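Local coordinates for extracellular ligand-binding receptor (Rhodopseudomonas palustris, PDB 3SG0), which binds benzoyl-formic acid and probably captures lignin-derived aromatic acids in the periplasm for uptake by an ABC transporter, at residues Asn320-Ala325 and Ala338-Gln343; Ala223-Val228 and Thr251-Lys256; Ser282-Val287 and Asp349-Asn354. All blocks are in the same frame, centred on the assembly; numbering follows the deposited sequence.

Contact 1: Asn320-Ala325 and Ala338-Gln343; sequences NAIPAA and AAIRDQ
Gln343 lays CB and CG, the aliphatic part of its side chain, over two alanines of the facing helix. Its CB rests on Ala321 CB at 3.8 Å, and the chain continues across Ala324, with Gln343 CG 3.8 Å from Ala324 CB. Two torsions steer this course: CG stands beside the backbone N and anti to the carbonyl carbon (chi1 -68°), and the chain then folds at chi2, which lays it along Ala324 instead of straight outward. A glycine in its place would probably take away the cover over Ala324 and part of that over Ala321, opening a gap between the helices on that side.

Ile340 fills the other flank with all three of its outer carbons. Its CG1 packs on Ala325 CB at 3.8 Å, CG2 is turned to Ala321 CB at a looser 4.4 Å, and the terminal CD1 meets CG1 of Ile322 at 4.3 Å. Ala325 is gripped twice, since its methyl also touches that of Ala339, CB to CB, at 3.7 Å. This contact between two methyls lies where the CA atoms come nearest, and small residues here allow the axes to approach to 8.5 Å while the helices run at 126° to each other. Residues 320-325 are kinked: Pro323 has no N-H to give, and the N of Ala324 also lacks its bond to the preceding turn.

The two segments belong to consecutive helices, 306-328 and 334-344, folded back on each other as a helix pair. Phe336 and Ile344 of the shorter helix add to the seam by touching Ala325 and Ala321. Beyond it, Ile340 reaches Pro115 and the carbonyl of Arg341 accepts from Tyr137 OH, which ties helix 334-344 to the end of the mixed sheet carrying strands 116-118 and 136-138.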
ATOM      1  N   ASN A 320      -7.821 -12.301  13.405  1.00  9.76           N
ATOM      2  CA  ASN A 320      -7.354 -12.319  14.782  1.00 10.61           C
ATOM      3  C   ASN A 320      -8.354 -11.695  15.730  1.00 10.56           C
ATOM      4  O   ASN A 320      -8.389 -12.066  16.902  1.00 12.72           O
ATOM      5  CB  ASN A 320      -6.004 -11.617  14.916  1.00 10.92           C
ATOM      6  CG  ASN A 320      -4.864 -12.440  14.350  1.00 12.14           C
ATOM      7  OD1 ASN A 320      -5.028 -13.619  14.025  1.00 13.99           O
ATOM      8  ND2 ASN A 320      -3.699 -11.827  14.234  1.00 12.13           N
ATOM      9  N   ALA A 321      -9.167 -10.766  15.240  1.00  9.49           N
ATOM     10  CA  ALA A 321     -10.119 -10.038  16.075  1.00 10.15           C
ATOM     11  C   ALA A 321     -11.466 -10.741  16.204  1.00 10.25           C
ATOM     12  O   ALA A 321     -12.207 -10.503  17.162  1.00 10.77           O
ATOM     13  CB  ALA A 321     -10.330  -8.656  15.505  1.00 10.58           C
ATOM     14  N   ILE A 322     -11.806 -11.586  15.242  1.00 10.22           N
ATOM     15  CA  ILE A 322     -13.141 -12.168  15.187  1.00 11.24           C
ATOM     16  C   ILE A 322     -13.530 -13.043  16.391  1.00 10.72           C
ATOM     17  O   ILE A 322     -14.644 -12.928  16.885  1.00 10.88           O
ATOM     18  CB  ILE A 322     -13.372 -12.884  13.833  1.00 11.99           C
ATOM     19  CG1 ILE A 322     -13.735 -11.848  12.758  1.00 12.53           C
ATOM     20  CG2 ILE A 322     -14.464 -13.944  13.948  1.00 12.05           C
ATOM     21  CD1 ILE A 322     -13.677 -12.360  11.326  1.00 14.52           C
ATOM     22  N   PRO A 323     -12.630 -13.914  16.871  1.00 11.44           N
ATOM     23  CA  PRO A 323     -13.061 -14.756  17.993  1.00 12.41           C
ATOM     24  C   PRO A 323     -13.495 -13.932  19.211  1.00 11.42           C
ATOM     25  O   PRO A 323     -14.511 -14.244  19.834  1.00 12.34           O
ATOM     26  CB  PRO A 323     -11.821 -15.609  18.271  1.00 14.51           C
ATOM     27  CG  PRO A 323     -11.191 -15.756  16.904  1.00 15.68           C
ATOM     28  CD  PRO A 323     -11.364 -14.389  16.280  1.00 12.35           C
ATOM     29  N   ALA A 324     -12.750 -12.890  19.556  1.00 11.71           N
ATOM     30  CA  ALA A 324     -13.169 -12.035  20.658  1.00 11.94           C
ATOM     31  C   ALA A 324     -14.488 -11.335  20.352  1.00 11.25           C
ATOM     32  O   ALA A 324     -15.362 -11.225  21.218  1.00 11.98           O
ATOM     33  CB  ALA A 324     -12.087 -11.017  21.006  1.00 14.69           C
ATOM     34  N   ALA A 325     -14.658 -10.876  19.117  1.00 11.12           N
ATOM     35  CA  ALA A 325     -15.884 -10.189  18.748  1.00 10.26           C
ATOM     36  C   ALA A 325     -17.111 -11.105  18.847  1.00 11.16           C
ATOM     37  O   ALA A 325     -18.204 -10.661  19.200  1.00 11.52           O
ATOM     38  CB  ALA A 325     -15.750  -9.592  17.348  1.00 10.90           C
ATOM     39  N   ALA A 338     -18.556  -3.172  16.029  1.00  9.89           N
ATOM     40  CA  ALA A 338     -17.885  -2.331  17.013  1.00  9.79           C
ATOM     41  C   ALA A 338     -16.850  -3.141  17.784  1.00  9.56           C
ATOM     42  O   ALA A 338     -15.789  -2.634  18.131  1.00  9.77           O
ATOM     43  CB  ALA A 338     -18.896  -1.692  17.966  1.00 11.39           C
ATOM     44  N   ALA A 339     -17.165  -4.405  18.070  1.00  9.48           N
ATOM     45  CA  ALA A 339     -16.226  -5.264  18.774  1.00  9.97           C
ATOM     46  C   ALA A 339     -14.994  -5.528  17.914  1.00  8.96           C
ATOM     47  O   ALA A 339     -13.875  -5.542  18.411  1.00  9.60           O
ATOM     48  CB  ALA A 339     -16.891  -6.570  19.192  1.00 10.43           C
ATOM     49  N   ILE A 340     -15.188  -5.742  16.616  1.00  9.06           N
ATOM     50  CA  ILE A 340     -14.033  -5.874  15.732  1.00  9.30           C
ATOM     51  C   ILE A 340     -13.172  -4.611  15.770  1.00  8.45           C
ATOM     52  O   ILE A 340     -11.950  -4.687  15.888  1.00  8.74           O
ATOM     53  CB  ILE A 340     -14.444  -6.199  14.288  1.00  8.28           C
ATOM     54  CG1 ILE A 340     -15.094  -7.585  14.232  1.00 10.12           C
ATOM     55  CG2 ILE A 340     -13.228  -6.142  13.365  1.00  9.74           C
ATOM     56  CD1 ILE A 340     -15.636  -7.948  12.875  1.00 11.91           C
ATOM     57  N   ARG A 341     -13.816  -3.452  15.657  1.00  8.10           N
ATOM     58  CA  ARG A 341     -13.086  -2.189  15.702  1.00  8.31           C
ATOM     59  C   ARG A 341     -12.284  -2.071  17.001  1.00  8.88           C
ATOM     60  O   ARG A 341     -11.115  -1.670  16.987  1.00  9.06           O
ATOM     61  CB  ARG A 341     -14.052  -1.005  15.561  1.00  8.86           C
ATOM     62  CG  ARG A 341     -13.365   0.335  15.233  1.00  8.73           C
ATOM     63  CD  ARG A 341     -13.934   1.520  16.025  1.00  9.62           C
ATOM     64  NE  ARG A 341     -13.642   1.364  17.444  1.00  9.70           N
ATOM     65  CZ  ARG A 341     -12.480   1.668  18.014  1.00  8.80           C
ATOM     66  NH1 ARG A 341     -11.507   2.226  17.303  1.00  9.00           N
ATOM     67  NH2 ARG A 341     -12.291   1.441  19.311  1.00 10.95           N
ATOM     68  N   ASP A 342     -12.918  -2.397  18.125  1.00  8.84           N
ATOM     69  CA  ASP A 342     -12.259  -2.341  19.431  1.00  9.78           C
ATOM     70  C   ASP A 342     -11.076  -3.297  19.512  1.00 10.02           C
ATOM     71  O   ASP A 342     -10.037  -2.978  20.091  1.00 11.38           O
ATOM     72  CB  ASP A 342     -13.238  -2.710  20.561  1.00 11.29           C
ATOM     73  CG  ASP A 342     -14.301  -1.650  20.822  1.00 13.97           C
ATOM     74  OD1 ASP A 342     -14.121  -0.477  20.448  1.00 14.15           O
ATOM     75  OD2 ASP A 342     -15.328  -1.995  21.447  1.00 16.39           O
ATOM     76  N   GLN A 343     -11.241  -4.490  18.956  1.00  9.56           N
ATOM     77  CA  GLN A 343     -10.226  -5.519  19.098  1.00 10.42           C
ATOM     78  C   GLN A 343      -8.989  -5.268  18.232  1.00  9.66           C
ATOM     79  O   GLN A 343      -7.863  -5.509  18.672  1.00 10.65           O
ATOM     80  CB  GLN A 343     -10.824  -6.890  18.788  1.00 12.02           C
ATOM     81  CG  GLN A 343     -11.837  -7.369  19.817  1.00 16.41           C
ATOM     82  CD  GLN A 343     -11.259  -7.414  21.221  1.00 19.20           C
ATOM     83  OE1 GLN A 343     -10.224  -8.038  21.455  1.00 17.54           O
ATOM     84  NE2 GLN A 343     -11.913  -6.731  22.159  1.00 25.01           N
TER

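Contact 2: Ala223-Val228 and Thr251-Lys256; sequences AGTPAV and TEEFIK
Phe254 pushes its ring against the turn formed by Gly224, Ala227 and Val228, and apolar packing on this ring carries most of the contact. Val228 CG2 comes to 3.5 Å from Phe254 CD1, the two side chains running past each other in opposite directions. Ala227 offers its methyl obliquely, with CB 3.7 Å from Phe254 CE1, while its carbonyl carbon lies in the ring plane at the edge. The ring gets there because CG is anti to the backbone N (chi1 173°), which swings it off the helix toward the turn. Val262 and Ile377 touch the same ring from other parts of the chain, and Leu257 extends the packing on Val228 and Thr225.

Both segments follow neighbouring parallel strands of the four-stranded sheet in this two-lobed periplasmic binding protein. Strand 217-221 leads through 223-228 into helix 228-236, a beta-alpha-beta crossover to strand 242-244, after which comes helix 252-258. Ala223 touches the bound benzoyl-formic acid and Gly224 follows it, so the loop that Phe254 packs on is one that lines the ligand pocket at its start.

Between Thr225 and Glu253 there is just a loose approach, the methyl CG2 of Thr225 lying 4.2 Å from Glu253 OE1. The hydrogen bonds instead shape each side. Thr251 is the N-cap of helix 252-258, its OG1 accepting from Glu253 N at 3.0 Å with an N-H...O angle of 158°. In the other segment Ala227 N donates to Gly224 O at 3.1 Å, and Val228 N likewise to Thr225 O, drawing the chain into a 3-10 turn. Gly224 has a positive phi of 69°, and a side chain there would crowd Pro226 CD. The carbonyls of Pro226 and Ala227 are taken up by Tyr196 OH and Gln245 NE2.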
ATOM      1  N   ALA A 223       3.116   4.739  -8.624  1.00  8.18           N
ATOM      2  CA  ALA A 223       2.710   3.398  -8.223  1.00  7.79           C
ATOM      3  C   ALA A 223       2.160   2.640  -9.414  1.00  8.18           C
ATOM      4  O   ALA A 223       1.561   3.238 -10.324  1.00  9.00           O
ATOM      5  CB  ALA A 223       1.674   3.449  -7.125  1.00  8.90           C
ATOM      6  N   GLY A 224       2.323   1.323  -9.391  1.00  8.47           N
ATOM      7  CA  GLY A 224       1.828   0.484 -10.463  1.00  8.76           C
ATOM      8  C   GLY A 224       2.585   0.683 -11.759  1.00  8.38           C
ATOM      9  O   GLY A 224       3.685   1.242 -11.788  1.00  9.55           O
ATOM     10  N   THR A 225       1.986   0.229 -12.850  1.00  8.51           N
ATOM     11  CA  THR A 225       2.649   0.351 -14.134  1.00  9.16           C
ATOM     12  C   THR A 225       2.880   1.795 -14.611  1.00  9.22           C
ATOM     13  O   THR A 225       3.830   2.021 -15.342  1.00  9.38           O
ATOM     14  CB  THR A 225       2.001  -0.540 -15.213  1.00 10.55           C
ATOM     15  OG1 THR A 225       0.585  -0.336 -15.221  1.00 12.18           O
ATOM     16  CG2 THR A 225       2.275  -2.005 -14.905  1.00 12.30           C
ATOM     17  N   PRO A 226       2.051   2.771 -14.179  1.00  8.55           N
ATOM     18  CA  PRO A 226       2.365   4.158 -14.561  1.00  8.97           C
ATOM     19  C   PRO A 226       3.725   4.655 -14.065  1.00  8.62           C
ATOM     20  O   PRO A 226       4.201   5.672 -14.556  1.00  9.97           O
ATOM     21  CB  PRO A 226       1.244   4.963 -13.896  1.00  9.96           C
ATOM     22  CG  PRO A 226       0.086   4.025 -13.898  1.00  9.12           C
ATOM     23  CD  PRO A 226       0.707   2.676 -13.576  1.00  9.61           C
ATOM     24  N   ALA A 227       4.332   3.986 -13.088  1.00  9.08           N
ATOM     25  CA  ALA A 227       5.631   4.418 -12.562  1.00  8.42           C
ATOM     26  C   ALA A 227       6.777   4.179 -13.536  1.00  8.63           C
ATOM     27  O   ALA A 227       7.860   4.752 -13.382  1.00  9.95           O
ATOM     28  CB  ALA A 227       5.918   3.724 -11.240  1.00  9.47           C
ATOM     29  N   VAL A 228       6.568   3.316 -14.521  1.00  9.12           N
ATOM     30  CA  VAL A 228       7.626   3.037 -15.495  1.00  9.89           C
ATOM     31  C   VAL A 228       7.904   4.243 -16.390  1.00 10.18           C
ATOM     32  O   VAL A 228       9.058   4.570 -16.673  1.00 11.21           O
ATOM     33  CB  VAL A 228       7.303   1.798 -16.352  1.00 10.11           C
ATOM     34  CG1 VAL A 228       8.312   1.639 -17.479  1.00 13.56           C
ATOM     35  CG2 VAL A 228       7.271   0.548 -15.473  1.00 12.58           C
ATOM     36  N   THR A 251       6.142  -4.408  -7.474  1.00  9.35           N
ATOM     37  CA  THR A 251       5.557  -5.530  -8.193  1.00  9.82           C
ATOM     38  C   THR A 251       6.475  -5.977  -9.326  1.00 10.05           C
ATOM     39  O   THR A 251       7.077  -5.153 -10.021  1.00 10.22           O
ATOM     40  CB  THR A 251       4.168  -5.181  -8.765  1.00  9.97           C
ATOM     41  OG1 THR A 251       3.805  -6.195  -9.708  1.00 10.50           O
ATOM     42  CG2 THR A 251       4.152  -3.819  -9.473  1.00 10.91           C
ATOM     43  N   GLU A 252       6.578  -7.283  -9.524  1.00  9.94           N
ATOM     44  CA  GLU A 252       7.361  -7.796 -10.640  1.00 11.27           C
ATOM     45  C   GLU A 252       6.862  -7.276 -11.999  1.00 11.78           C
ATOM     46  O   GLU A 252       7.613  -7.277 -12.971  1.00 12.33           O
ATOM     47  CB  GLU A 252       7.435  -9.324 -10.597  1.00 12.30           C
ATOM     48  CG  GLU A 252       8.406  -9.863  -9.547  1.00 13.20           C
ATOM     49  CD  GLU A 252       7.952  -9.662  -8.105  1.00 11.39           C
ATOM     50  OE1 GLU A 252       6.728  -9.575  -7.853  1.00 11.43           O
ATOM     51  OE2 GLU A 252       8.835  -9.596  -7.221  1.00 12.80           O
ATOM     52  N   GLU A 253       5.618  -6.807 -12.073  1.00 11.47           N
ATOM     53  CA  GLU A 253       5.127  -6.210 -13.320  1.00 11.36           C
ATOM     54  C   GLU A 253       5.908  -4.955 -13.688  1.00 12.28           C
ATOM     55  O   GLU A 253       6.100  -4.652 -14.867  1.00 13.49           O
ATOM     56  CB  GLU A 253       3.643  -5.854 -13.219  1.00 13.36           C
ATOM     57  CG  GLU A 253       2.731  -7.042 -13.026  1.00 15.57           C
ATOM     58  CD  GLU A 253       1.264  -6.659 -13.039  1.00 15.79           C
ATOM     59  OE1 GLU A 253       0.879  -5.822 -13.882  1.00 19.25           O
ATOM     60  OE2 GLU A 253       0.502  -7.188 -12.207  1.00 17.05           O
ATOM     61  N   PHE A 254       6.341  -4.211 -12.680  1.00 10.52           N
ATOM     62  CA  PHE A 254       7.143  -3.011 -12.887  1.00 10.67           C
ATOM     63  C   PHE A 254       8.521  -3.383 -13.428  1.00 11.38           C
ATOM     64  O   PHE A 254       9.046  -2.732 -14.335  1.00 11.88           O
ATOM     65  CB  PHE A 254       7.253  -2.234 -11.569  1.00 10.89           C
ATOM     66  CG  PHE A 254       8.195  -1.059 -11.616  1.00  9.97           C
ATOM     67  CD1 PHE A 254       7.758   0.196 -12.012  1.00 10.50           C
ATOM     68  CD2 PHE A 254       9.516  -1.208 -11.235  1.00 10.97           C
ATOM     69  CE1 PHE A 254       8.626   1.265 -12.037  1.00 11.50           C
ATOM     70  CE2 PHE A 254      10.386  -0.138 -11.254  1.00 11.23           C
ATOM     71  CZ  PHE A 254       9.936   1.105 -11.658  1.00 11.08           C
ATOM     72  N   ILE A 255       9.109  -4.440 -12.881  1.00 11.48           N
ATOM     73  CA  ILE A 255      10.408  -4.911 -13.351  1.00 12.80           C
ATOM     74  C   ILE A 255      10.312  -5.364 -14.798  1.00 13.58           C
ATOM     75  O   ILE A 255      11.162  -5.019 -15.626  1.00 14.69           O
ATOM     76  CB  ILE A 255      10.956  -6.063 -12.475  1.00 12.30           C
ATOM     77  CG1 ILE A 255      11.249  -5.556 -11.058  1.00 13.85           C
ATOM     78  CG2 ILE A 255      12.208  -6.687 -13.108  1.00 15.29           C
ATOM     79  CD1 ILE A 255      11.739  -6.630 -10.101  1.00 14.21           C
ATOM     80  N   LYS A 256       9.273  -6.125 -15.116  1.00 12.77           N
ATOM     81  CA  LYS A 256       9.114  -6.670 -16.461  0.54 15.41           C
ATOM     82  C   LYS A 256       8.909  -5.566 -17.497  1.00 14.41           C
ATOM     83  O   LYS A 256       9.543  -5.564 -18.556  1.00 15.34           O
ATOM     84  CB  LYS A 256       7.942  -7.650 -16.491  0.54 15.11           C
ATOM     85  CG  LYS A 256       7.699  -8.306 -17.843  0.54 17.94           C
ATOM     86  CD  LYS A 256       6.537  -9.284 -17.755  0.54 27.87           C
ATOM     87  CE  LYS A 256       6.123  -9.797 -19.123  0.54 34.22           C
ATOM     88  NZ  LYS A 256       4.879 -10.612 -19.043  0.54 37.11           N
TER

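Contact 3: Ser282-Val287 and Asp349-Asn354; sequences SPFRKV and DLALNN
Asn353 links to two backbone carbonyls of the facing helix, one directly and one through a water. Its CG lies beside the backbone N and anti to the carbonyl carbon (chi1 -72°), which brings the amide to the helix. ND2 has its stronger partner in Asp313 OD1 of helix 306-328, and the bond to Val287 O (3.3 Å) is the weak second one. OD1 accepts from a water that also donates to Phe284 O, 2.9 Å from each oxygen. Val287 slides past this side chain with CG2 3.8 Å from Asn353 OD1, while its CG1 sits 3.5 Å from Ala351 O. The ring of Phe284 meets the strand by its edge: Leu352 O lies in the ring plane, 3.4 Å from CD1. Ala351 points its methyl toward the helix, where its CB meets Pro283 CB at 4.0 Å.

Strand 350-352 pairs with 355-357 in a small hairpin, entered by a G1 beta bulge where Asp349 and Leu350 both face Ser357. Helix 283-298 crosses the strand at 60° on the Ala351 side; on the other, Leu350 and Leu352 lean on Leu317 and Asp313 of helix 306-328.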
ATOM      1  N   SER A 282      13.418 -16.216   9.730  1.00 13.47           N
ATOM      2  CA  SER A 282      12.815 -14.925  10.056  1.00 14.40           C
ATOM      3  C   SER A 282      11.297 -15.009  10.059  1.00 12.62           C
ATOM      4  O   SER A 282      10.711 -15.631   9.168  1.00 13.22           O
ATOM      5  CB  SER A 282      13.235 -13.858   9.056  1.00 13.22           C
ATOM      6  OG  SER A 282      12.436 -12.691   9.217  1.00 15.28           O
ATOM      7  N   PRO A 283      10.645 -14.364  11.042  1.00 13.56           N
ATOM      8  CA  PRO A 283       9.181 -14.341  11.030  1.00 13.00           C
ATOM      9  C   PRO A 283       8.631 -13.774   9.723  1.00 11.56           C
ATOM     10  O   PRO A 283       7.547 -14.169   9.293  1.00 13.26           O
ATOM     11  CB  PRO A 283       8.840 -13.413  12.198  1.00 15.29           C
ATOM     12  CG  PRO A 283       9.965 -13.609  13.151  1.00 21.37           C
ATOM     13  CD  PRO A 283      11.190 -13.763  12.273  1.00 16.22           C
ATOM     14  N   PHE A 284       9.359 -12.864   9.084  1.00 11.05           N
ATOM     15  CA  PHE A 284       8.859 -12.278   7.844  1.00 10.75           C
ATOM     16  C   PHE A 284       8.825 -13.297   6.716  1.00 11.38           C
ATOM     17  O   PHE A 284       7.960 -13.230   5.843  1.00 11.86           O
ATOM     18  CB  PHE A 284       9.655 -11.040   7.438  1.00 11.26           C
ATOM     19  CG  PHE A 284       9.494  -9.887   8.391  1.00  9.62           C
ATOM     20  CD1 PHE A 284       8.241  -9.339   8.633  1.00 10.75           C
ATOM     21  CD2 PHE A 284      10.592  -9.349   9.042  1.00 11.73           C
ATOM     22  CE1 PHE A 284       8.085  -8.282   9.511  1.00 11.22           C
ATOM     23  CE2 PHE A 284      10.440  -8.289   9.927  1.00 12.80           C
ATOM     24  CZ  PHE A 284       9.182  -7.754  10.152  1.00 11.87           C
ATOM     25  N   ARG A 285       9.750 -14.246   6.716  1.00 12.39           N
ATOM     26  CA  ARG A 285       9.711 -15.279   5.684  1.00 11.89           C
ATOM     27  C   ARG A 285       8.571 -16.258   5.939  1.00 12.34           C
ATOM     28  O   ARG A 285       7.940 -16.747   5.003  1.00 13.81           O
ATOM     29  CB  ARG A 285      11.070 -15.970   5.554  1.00 14.16           C
ATOM     30  CG  ARG A 285      12.149 -14.973   5.169  1.00 16.19           C
ATOM     31  CD  ARG A 285      13.428 -15.632   4.756  1.00 17.48           C
ATOM     32  NE  ARG A 285      13.313 -16.187   3.416  1.00 19.40           N
ATOM     33  CZ  ARG A 285      14.331 -16.718   2.756  1.00 18.86           C
ATOM     34  NH1 ARG A 285      15.530 -16.750   3.316  1.00 19.06           N
ATOM     35  NH2 ARG A 285      14.153 -17.208   1.536  1.00 22.10           N
ATOM     36  N   LYS A 286       8.282 -16.514   7.208  1.00 13.30           N
ATOM     37  CA  LYS A 286       7.200 -17.416   7.577  0.51 13.95           C
ATOM     38  C   LYS A 286       5.841 -16.852   7.172  1.00 13.02           C
ATOM     39  O   LYS A 286       5.013 -17.553   6.584  1.00 14.13           O
ATOM     40  CB  LYS A 286       7.225 -17.687   9.082  0.51 15.48           C
ATOM     41  CG  LYS A 286       6.090 -18.569   9.579  0.51 16.46           C
ATOM     42  CD  LYS A 286       6.147 -18.718  11.095  0.51 24.54           C
ATOM     43  CE  LYS A 286       4.851 -19.287  11.657  0.51 29.24           C
ATOM     44  NZ  LYS A 286       4.945 -20.739  11.970  0.51 33.28           N
ATOM     45  N   VAL A 287       5.606 -15.583   7.481  1.00 12.31           N
ATOM     46  CA  VAL A 287       4.312 -14.994   7.160  1.00 11.46           C
ATOM     47  C   VAL A 287       4.150 -14.808   5.657  1.00 11.47           C
ATOM     48  O   VAL A 287       3.025 -14.811   5.150  1.00 12.22           O
ATOM     49  CB  VAL A 287       4.035 -13.688   7.947  1.00 12.28           C
ATOM     50  CG1 VAL A 287       4.114 -13.954   9.442  1.00 14.84           C
ATOM     51  CG2 VAL A 287       4.988 -12.571   7.538  1.00 12.35           C
ATOM     52  N   ASP A 349       2.589  -6.491  18.672  1.00 12.44           N
ATOM     53  CA  ASP A 349       3.733  -7.348  18.376  0.51 14.64           C
ATOM     54  C   ASP A 349       3.427  -8.378  17.293  1.00 14.52           C
ATOM     55  O   ASP A 349       3.776  -9.555  17.417  1.00 16.81           O
ATOM     56  CB  ASP A 349       4.207  -8.048  19.653  0.51 19.23           C
ATOM     57  CG  ASP A 349       5.592  -8.639  19.513  0.51 26.79           C
ATOM     58  OD1 ASP A 349       6.415  -8.053  18.781  0.51 24.06           O
ATOM     59  OD2 ASP A 349       5.859  -9.690  20.135  0.51 31.64           O
ATOM     60  N   LEU A 350       2.795  -7.926  16.218  1.00 11.84           N
ATOM     61  CA  LEU A 350       2.377  -8.833  15.157  1.00 11.99           C
ATOM     62  C   LEU A 350       3.234  -8.670  13.916  1.00 10.75           C
ATOM     63  O   LEU A 350       3.235  -7.605  13.295  1.00 10.44           O
ATOM     64  CB  LEU A 350       0.911  -8.579  14.814  1.00 13.74           C
ATOM     65  CG  LEU A 350       0.314  -9.459  13.715  1.00 15.21           C
ATOM     66  CD1 LEU A 350       0.327 -10.933  14.102  1.00 19.23           C
ATOM     67  CD2 LEU A 350      -1.096  -8.994  13.375  1.00 16.69           C
ATOM     68  N   ALA A 351       3.953  -9.720  13.537  1.00 11.72           N
ATOM     69  CA  ALA A 351       4.709  -9.692  12.295  1.00 10.21           C
ATOM     70  C   ALA A 351       3.760  -9.903  11.127  1.00 10.42           C
ATOM     71  O   ALA A 351       3.175 -10.977  10.979  1.00 13.07           O
ATOM     72  CB  ALA A 351       5.793 -10.763  12.303  1.00 13.44           C
ATOM     73  N   LEU A 352       3.594  -8.863  10.319  1.00  9.39           N
ATOM     74  CA  LEU A 352       2.843  -8.936   9.071  1.00  8.85           C
ATOM     75  C   LEU A 352       3.838  -8.899   7.922  1.00  8.45           C
ATOM     76  O   LEU A 352       5.003  -8.565   8.112  1.00  8.92           O
ATOM     77  CB  LEU A 352       1.896  -7.732   8.962  1.00  8.69           C
ATOM     78  CG  LEU A 352       0.757  -7.664   9.984  1.00  8.91           C
ATOM     79  CD1 LEU A 352      -0.012  -6.373   9.836  1.00  9.64           C
ATOM     80  CD2 LEU A 352      -0.181  -8.869   9.845  1.00 10.86           C
ATOM     81  N   ASN A 353       3.382  -9.213   6.717  1.00  8.16           N
ATOM     82  CA  ASN A 353       4.228  -9.039   5.544  1.00  8.70           C
ATOM     83  C   ASN A 353       4.651  -7.595   5.345  1.00  8.84           C
ATOM     84  O   ASN A 353       5.704  -7.306   4.772  1.00  9.29           O
ATOM     85  CB  ASN A 353       3.513  -9.562   4.315  1.00  9.01           C
ATOM     86  CG  ASN A 353       3.450 -11.058   4.311  1.00  8.85           C
ATOM     87  OD1 ASN A 353       4.411 -11.714   3.906  1.00  9.70           O
ATOM     88  ND2 ASN A 353       2.351 -11.622   4.803  1.00  9.49           N
ATOM     89  N   ASN A 354       3.820  -6.683   5.844  1.00  8.02           N
ATOM     90  CA  ASN A 354       4.073  -5.258   5.752  1.00  8.38           C
ATOM     91  C   ASN A 354       5.007  -4.719   6.831  1.00  8.64           C
ATOM     92  O   ASN A 354       5.430  -3.566   6.741  1.00  9.26           O
ATOM     93  CB  ASN A 354       2.738  -4.497   5.770  1.00  8.63           C
ATOM     94  CG  ASN A 354       2.143  -4.343   4.388  1.00  8.13           C
ATOM     95  OD1 ASN A 354       2.565  -3.474   3.628  1.00  8.48           O
ATOM     96  ND2 ASN A 354       1.156  -5.166   4.054  1.00  8.08           N
TER
HETATM   97  O   HOH W   1       7.121 -10.816   4.389  1.00 12.28           O

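In the fold
Contact 2 closes first along the chain; contact 3 then joins residues far apart in sequence, and contact 1 forms within the span it bridges. Contacts 1 and 2 lie on opposite sides of the chain's centre, their centres about 36 Å apart: one beside the six-stranded mixed sheet, the other at the four-stranded parallel sheet. They thus belong to different sheets, as expected of the two lobes of a periplasmic binding protein. Contact 3 lies about 21 Å from contact 1 and 24 Å from contact 2, centre to centre. It touches contact 1, where Asn320 ND2 packs 3.9 Å from Leu350 CD2; helix 306-328 supplies one side of contact 1 and backs the strand of contact 3. The ligand pocket itself is touched in contact 2.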